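Local coordinates for protein DOA1 (Saccharomyces cerevisiae, PDB 3ODT) that binds ubiquitin through its WD40 propeller domain and probably regulates the turnover of F-box proteins, at residues A[150-153]-A[154-157]; A[209-212]-A[213-216]; A[243-246]-A[247-251]. All blocks are in the same frame, centred on the assembly; numbering follows the deposited sequence. Where two conformers were deposited one is given.

In the fold
The chain folds into a beta propeller of seven four-stranded antiparallel blades. The three contacts are tight turns in three successive blades. Contact 1 closes the loop between strands 145-150 and 157-162, the first and second of their blade. Contact 2 follows in the next blade and joins its third and fourth strands, 206-211 and 217-222. Contact 3 turns strand 239-243 into strand 247-251 one blade further on. The turns come in series along the chain, so none nests in or crosses another. Contacts 1 and 2 may touch through Val-151 and Met-212, which has two conformers. Contacts 1 and 3 lie on opposite sides of the chain's centre, with centres about 30 Å apart.

Contact 1 of 3, residues A[150-153]-A[154-157]; sequences VVSF and SENK
Ser-152 and Lys-157 face each other as an antiparallel hydrogen-bonded pair at the base of a tight loop. Lys-157 N donates to Ser-152 O at 3.0 Å, in the carbonyl plane. Lys-157 O is gripped by two amides, Val-151 N at 2.8 Å and Ser-152 N at 3.1 Å. Both come from the same face of its carbonyl plane, and the pair forms a classic beta bulge. On the other arm, Asn-156 and Lys-157 both face Ser-152, which makes a G1 bulge.

The loop is also held from within. The hydroxyl of Ser-152 lies opposite its own backbone N (chi1 169°) and is carried forward over the turn. There Ser-152 OG accepts from Glu-155 N at 3.1 Å and takes a weak bond from Ser-154 OG. A weak bond from Asn-156 N to Phe-153 O spans the loop as well. At the exposed tip, Ser-154 CB sits over the centre of the Phe-153 ring, 4.3 Å from the centroid and 6° off the normal, a CH-pi contact.

Further out, the extended Lys-157 chain brings NZ to Glu-155 OE1 at 3.4 Å, a salt bridge with a weak hydrogen bond. Glu-155 O accepts from Gln-171 NE2, and the Asn-156 backbone bonds to Asn-172, so the loop is tied to the end of strand 167-171 and the turn that follows it. The classic bulge gives Val-151 N an acceptor, and the serine hydroxyl gives one to Glu-155 N, while the lysine-glutamate pair is likely to balance charge at the surface.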
loop_
_atom_site.group_PDB
_atom_site.type_symbol
_atom_site.label_atom_id
_atom_site.label_comp_id
_atom_site.label_asym_id
_atom_site.label_seq_id
_atom_site.Cartn_x
_atom_site.Cartn_y
_atom_site.Cartn_z
ATOM N N VAL A 150 -8.111 -7.197 3.360
ATOM C CA VAL A 150 -9.390 -7.685 3.801
ATOM C C VAL A 150 -10.351 -7.703 2.595
ATOM O O VAL A 150 -10.522 -6.699 1.903
ATOM C CB VAL A 150 -9.969 -6.766 4.899
ATOM C CG1 VAL A 150 -11.405 -7.198 5.244
ATOM C CG2 VAL A 150 -9.084 -6.796 6.138
ATOM N N VAL A 151 -10.964 -8.847 2.345
ATOM C CA VAL A 151 -12.016 -8.952 1.336
ATOM C C VAL A 151 -13.364 -8.605 1.976
ATOM O O VAL A 151 -14.113 -7.768 1.474
ATOM C CB VAL A 151 -12.033 -10.358 0.748
ATOM C CG1 VAL A 151 -13.242 -10.537 -0.182
ATOM C CG2 VAL A 151 -10.728 -10.613 -0.016
ATOM N N SER A 152 -13.656 -9.242 3.102
ATOM C CA SER A 152 -14.897 -9.013 3.839
ATOM C C SER A 152 -14.659 -9.171 5.343
ATOM O O SER A 152 -14.332 -10.272 5.814
ATOM C CB SER A 152 -15.967 -10.002 3.392
ATOM O OG SER A 152 -17.072 -9.942 4.273
ATOM N N PHE A 153 -14.831 -8.084 6.103
ATOM C CA PHE A 153 -14.624 -8.166 7.551
ATOM C C PHE A 153 -15.689 -9.068 8.176
ATOM O O PHE A 153 -15.410 -9.794 9.120
ATOM C CB PHE A 153 -14.588 -6.774 8.234
ATOM C CG PHE A 153 -15.936 -6.252 8.621
ATOM C CD1 PHE A 153 -16.456 -6.504 9.880
ATOM C CD2 PHE A 153 -16.700 -5.540 7.712
ATOM C CE1 PHE A 153 -17.697 -6.047 10.234
ATOM C CE2 PHE A 153 -17.960 -5.062 8.061
ATOM C CZ PHE A 153 -18.459 -5.316 9.320
ATOM N N SER A 154 -16.894 -9.066 7.623
ATOM C CA SER A 154 -17.979 -9.837 8.221
ATOM C C SER A 154 -17.902 -11.337 7.915
ATOM O O SER A 154 -18.379 -12.144 8.699
ATOM C CB SER A 154 -19.329 -9.278 7.781
ATOM O OG SER A 154 -19.582 -9.562 6.418
ATOM N N GLU A 155 -17.318 -11.716 6.782
ATOM C CA GLU A 155 -17.147 -13.135 6.467
ATOM C C GLU A 155 -15.756 -13.627 6.853
ATOM O O GLU A 155 -15.426 -14.791 6.622
ATOM C CB GLU A 155 -17.348 -13.382 4.973
ATOM C CG GLU A 155 -18.728 -13.041 4.457
ATOM C CD GLU A 155 -18.896 -13.364 2.976
ATOM O OE1 GLU A 155 -18.941 -14.563 2.624
ATOM O OE2 GLU A 155 -18.971 -12.423 2.160
ATOM N N ASN A 156 -14.941 -12.742 7.423
ATOM C CA ASN A 156 -13.550 -13.053 7.719
ATOM C C ASN A 156 -12.842 -13.601 6.511
ATOM O O ASN A 156 -12.171 -14.633 6.592
ATOM C CB ASN A 156 -13.457 -14.036 8.886
ATOM C CG ASN A 156 -13.999 -13.450 10.148
ATOM O OD1 ASN A 156 -13.677 -12.328 10.499
ATOM N ND2 ASN A 156 -14.843 -14.199 10.837
ATOM N N LYS A 157 -12.965 -12.912 5.381
ATOM C CA LYS A 157 -12.257 -13.328 4.170
ATOM C C LYS A 157 -11.144 -12.356 3.855
ATOM O O LYS A 157 -11.336 -11.144 3.919
ATOM C CB LYS A 157 -13.231 -13.425 2.986
ATOM C CG LYS A 157 -14.106 -14.653 3.054
ATOM C CD LYS A 157 -15.055 -14.756 1.846
ATOM C CE LYS A 157 -15.733 -16.114 1.810
ATOM N NZ LYS A 157 -16.710 -16.212 0.697
#

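Contact 2 of 3, residues A[209-212]-A[213-216]; sequences LVDM and HTGD
The turn from strand 206-211 to strand 217-222 is built round the carboxylate of Asp-211, which reaches over the backbone of His-213 and Thr-214. Asp-211 OD1 accepts from Thr-214 N at 3.0 Å, and the amide approaches from above the carboxylate plane. The bond from His-213 N to Asp-211 OD1 is weak, at 2.9 Å with an angle of 129°. The carboxylate can reach both amides because CG points away from the aspartate's own backbone N (chi1 -175°).

The backbone of Asp-211 closes the turn as well. Its O accepts from Gly-215 N at 2.8 Å. Its N donates to Asp-216 O at 3.0 Å, in a bond of 171° that runs nearly along the C=O axis. Gly-215 takes a positive phi, which suits glycine.

Thr-214 adds a second fastening. Its OG1 accepts from Asp-216 N at 3.1 Å, an ST turn, and gives a weak bond to Asp-216 OD2. The two side chains of Asp-211 and Thr-214 cross obliquely, with Thr-214 OG1 3.2 Å from Asp-211 CB. With an alanine in place of Asp-211, the amides of His-213 and Thr-214 would probably lose this acceptor and the tip of the turn would be freer to move.

Backbone bonds from Met-212, a selenomethionine, to Gly-196 and from Val-210 to Phe-198 join the start of the turn to the second strand's side of the blade. The Asp-211 side chain resembles an Asx turn, though the defining bond to His-213 N is weak; it lies at the turn between the third and fourth strands of a WD40 blade.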
loop_
_atom_site.group_PDB
_atom_site.type_symbol
_atom_site.label_atom_id
_atom_site.label_comp_id
_atom_site.label_asym_id
_atom_site.label_seq_id
_atom_site.Cartn_x
_atom_site.Cartn_y
_atom_site.Cartn_z
ATOM N N LEU A 209 -6.980 -7.801 -13.540
ATOM C CA LEU A 209 -8.282 -7.848 -12.892
ATOM C C LEU A 209 -8.756 -9.294 -12.942
ATOM O O LEU A 209 -8.746 -9.919 -14.006
ATOM C CB LEU A 209 -9.249 -6.942 -13.659
ATOM C CG LEU A 209 -10.695 -7.004 -13.193
ATOM C CD1 LEU A 209 -10.854 -6.460 -11.778
ATOM C CD2 LEU A 209 -11.542 -6.226 -14.151
ATOM N N VAL A 210 -9.125 -9.837 -11.791
ATOM C CA VAL A 210 -9.415 -11.248 -11.635
ATOM C C VAL A 210 -10.791 -11.467 -10.988
ATOM O O VAL A 210 -11.174 -10.790 -10.029
ATOM C CB VAL A 210 -8.320 -11.908 -10.734
ATOM C CG1 VAL A 210 -8.541 -13.414 -10.615
ATOM C CG2 VAL A 210 -6.917 -11.625 -11.308
ATOM N N ASP A 211 -11.515 -12.437 -11.524
ATOM C CA ASP A 211 -12.779 -12.898 -10.962
ATOM C C ASP A 211 -12.479 -13.807 -9.760
ATOM O O ASP A 211 -11.812 -14.817 -9.872
ATOM C CB ASP A 211 -13.571 -13.632 -12.050
ATOM C CG ASP A 211 -14.946 -14.055 -11.605
ATOM O OD1 ASP A 211 -15.092 -14.678 -10.538
ATOM O OD2 ASP A 211 -15.902 -13.790 -12.350
HETATM N N MSE A 212 -12.927 -13.413 -8.588
HETATM C CA MSE A 212 -12.572 -14.171 -7.415
HETATM C C MSE A 212 -13.192 -15.550 -7.361
HETATM O O MSE A 212 -12.637 -16.458 -6.742
HETATM C CB MSE A 212 -13.012 -13.450 -6.177
HETATM C CG MSE A 212 -12.448 -14.150 -5.016
HETATM SE SE MSE A 212 -11.216 -13.106 -4.335
HETATM C CE MSE A 212 -12.371 -12.392 -3.286
ATOM N N HIS A 213 -14.350 -15.704 -7.977
ATOM C CA HIS A 213 -15.023 -16.996 -7.953
ATOM C C HIS A 213 -14.439 -17.976 -8.977
ATOM O O HIS A 213 -14.211 -19.138 -8.668
ATOM C CB HIS A 213 -16.524 -16.818 -8.188
ATOM C CG HIS A 213 -17.259 -18.104 -8.338
ATOM N ND1 HIS A 213 -17.460 -18.975 -7.287
ATOM C CD2 HIS A 213 -17.829 -18.681 -9.419
ATOM C CE1 HIS A 213 -18.130 -20.028 -7.716
ATOM N NE2 HIS A 213 -18.363 -19.876 -9.007
ATOM N N THR A 214 -14.132 -17.493 -10.175
ATOM C CA THR A 214 -13.706 -18.390 -11.249
ATOM C C THR A 214 -12.182 -18.387 -11.442
ATOM O O THR A 214 -11.650 -19.272 -12.085
ATOM C CB THR A 214 -14.314 -17.978 -12.583
ATOM O OG1 THR A 214 -13.832 -16.674 -12.933
ATOM C CG2 THR A 214 -15.822 -17.966 -12.511
ATOM N N GLY A 215 -11.490 -17.398 -10.887
ATOM C CA GLY A 215 -10.064 -17.216 -11.130
ATOM C C GLY A 215 -9.728 -16.699 -12.528
ATOM O O GLY A 215 -8.560 -16.568 -12.864
ATOM N N ASP A 216 -10.735 -16.400 -13.347
ATOM C CA ASP A 216 -10.484 -15.907 -14.707
ATOM C C ASP A 216 -9.825 -14.558 -14.654
ATOM O O ASP A 216 -10.219 -13.697 -13.866
ATOM C CB ASP A 216 -11.783 -15.729 -15.510
ATOM C CG ASP A 216 -12.421 -17.039 -15.913
ATOM O OD1 ASP A 216 -11.702 -18.027 -16.167
ATOM O OD2 ASP A 216 -13.662 -17.068 -15.986
#

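Contact 3 of 3, residues A[243-246]-A[247-251]; sequences GEDR and TVRIW
Asp-245 and Arg-249 form the charged link of this tight turn. The salt bridge joins Asp-245 OD2 to Arg-249 NH2 at 2.9 Å. Its hydrogen bond is weak and bent, though the carboxylate and guanidinium planes are only 20° apart.

The other side-chain hydrogen bonds centre on Thr-247. Its OG1 donates to Asp-245 OD1 at 2.7 Å, on the syn side but tilted out of the carboxylate plane. Thr-247 N binds Asp-245 OD1 too, at 3.1 Å from above the plane, on the same face. The hydroxyl also accepts from Arg-249 NE at 2.8 Å, with OG1 at the edge of the guanidinium and in its plane. This bond and the salt bridge together probably limit the rotation of the arginine head. Asp-245 CG stands between its own backbone N and carbonyl carbon (chi1 68°), which brings the carboxylate back over the turn.

In the backbone, residues 243 to 246 make a type I beta turn. Gly-243 N donates to Thr-247 O at 3.2 Å and ties the two strands together.

Outside the turn, Asp-245 OD2 accepts from Glu-225 N and, weakly, from His-224 ND1. Trp-251 NE1 donates to Ser-241 OG. With His-224 in the loop before strand 228-233, Ser-241 on strand 239-243 and Trp-251 on strand 247-251, Asp-245 is placed as in the Asp-His-Ser-Trp tetrad of WD40 repeats.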
loop_
_atom_site.group_PDB
_atom_site.type_symbol
_atom_site.label_atom_id
_atom_site.label_comp_id
_atom_site.label_asym_id
_atom_site.label_seq_id
_atom_site.Cartn_x
_atom_site.Cartn_y
_atom_site.Cartn_z
ATOM N N GLY A 243 5.951 1.617 -9.970
ATOM C CA GLY A 243 6.969 0.602 -9.853
ATOM C C GLY A 243 8.385 1.003 -10.224
ATOM O O GLY A 243 8.810 2.159 -10.147
ATOM N N GLU A 244 9.114 -0.022 -10.609
ATOM C CA GLU A 244 10.531 0.030 -10.758
ATOM C C GLU A 244 10.971 0.788 -12.021
ATOM O O GLU A 244 12.122 1.210 -12.139
ATOM C CB GLU A 244 11.057 -1.415 -10.710
ATOM C CG GLU A 244 12.583 -1.583 -10.772
ATOM C CD GLU A 244 13.331 -0.736 -9.750
ATOM O OE1 GLU A 244 12.911 -0.678 -8.578
ATOM O OE2 GLU A 244 14.371 -0.162 -10.127
ATOM N N ASP A 245 10.039 1.010 -12.941
ATOM C CA ASP A 245 10.336 1.756 -14.172
ATOM C C ASP A 245 10.212 3.272 -14.042
ATOM O O ASP A 245 10.201 3.990 -15.041
ATOM C CB ASP A 245 9.492 1.254 -15.322
ATOM C CG ASP A 245 8.009 1.581 -15.158
ATOM O OD1 ASP A 245 7.662 2.190 -14.121
ATOM O OD2 ASP A 245 7.227 1.263 -16.114
ATOM N N ARG A 246 10.182 3.748 -12.797
ATOM C CA ARG A 246 10.175 5.174 -12.457
ATOM C C ARG A 246 8.842 5.846 -12.728
ATOM O O ARG A 246 8.762 7.082 -12.711
ATOM C CB ARG A 246 11.310 5.945 -13.155
ATOM C CG ARG A 246 12.650 5.223 -13.123
ATOM C CD ARG A 246 13.784 6.120 -13.558
ATOM N NE ARG A 246 13.801 6.453 -14.982
ATOM C CZ ARG A 246 13.558 7.661 -15.490
ATOM N NH1 ARG A 246 13.188 8.677 -14.709
ATOM N NH2 ARG A 246 13.650 7.856 -16.799
ATOM N N THR A 247 7.804 5.057 -12.945
ATOM C CA THR A 247 6.527 5.629 -13.322
ATOM C C THR A 247 5.421 5.396 -12.280
ATOM O O THR A 247 5.386 4.394 -11.546
ATOM C CB THR A 247 6.003 5.149 -14.701
ATOM O OG1 THR A 247 5.565 3.789 -14.642
ATOM C CG2 THR A 247 7.050 5.377 -15.812
ATOM N N VAL A 248 4.501 6.358 -12.281
ATOM C CA VAL A 248 3.160 6.242 -11.712
ATOM C C VAL A 248 2.227 6.230 -12.908
ATOM O O VAL A 248 2.358 7.074 -13.801
ATOM C CB VAL A 248 2.818 7.437 -10.793
ATOM C CG1 VAL A 248 1.383 7.324 -10.305
ATOM C CG2 VAL A 248 3.787 7.469 -9.609
ATOM N N ARG A 249 1.295 5.293 -12.945
ATOM C CA ARG A 249 0.422 5.169 -14.095
ATOM C C ARG A 249 -1.019 5.167 -13.658
ATOM O O ARG A 249 -1.352 4.629 -12.599
ATOM C CB ARG A 249 0.753 3.936 -14.918
ATOM C CG ARG A 249 2.154 3.997 -15.460
ATOM C CD ARG A 249 2.490 2.806 -16.321
ATOM N NE ARG A 249 3.900 2.816 -16.724
ATOM C CZ ARG A 249 4.355 2.615 -17.947
ATOM N NH1 ARG A 249 3.533 2.468 -18.973
ATOM N NH2 ARG A 249 5.670 2.609 -18.134
ATOM N N ILE A 250 -1.881 5.735 -14.490
ATOM C CA ILE A 250 -3.300 5.776 -14.195
ATOM C C ILE A 250 -4.014 5.053 -15.319
ATOM O O ILE A 250 -3.749 5.345 -16.483
ATOM C CB ILE A 250 -3.814 7.232 -14.071
ATOM C CG1 ILE A 250 -3.135 7.930 -12.884
ATOM C CG2 ILE A 250 -5.322 7.268 -13.844
ATOM C CD1 ILE A 250 -2.112 8.926 -13.277
ATOM N N TRP A 251 -4.896 4.111 -14.976
ATOM C CA TRP A 251 -5.568 3.254 -15.966
ATOM C C TRP A 251 -7.099 3.271 -15.800
ATOM O O TRP A 251 -7.642 3.386 -14.692
ATOM C CB TRP A 251 -5.151 1.795 -15.790
ATOM C CG TRP A 251 -3.704 1.514 -15.581
ATOM C CD1 TRP A 251 -3.009 1.690 -14.431
ATOM C CD2 TRP A 251 -2.783 0.948 -16.526
ATOM N NE1 TRP A 251 -1.703 1.268 -14.592
ATOM C CE2 TRP A 251 -1.539 0.819 -15.876
ATOM C CE3 TRP A 251 -2.886 0.555 -17.864
ATOM C CZ2 TRP A 251 -0.403 0.300 -16.512
ATOM C CZ3 TRP A 251 -1.748 0.049 -18.504
ATOM C CH2 TRP A 251 -0.529 -0.084 -17.818
#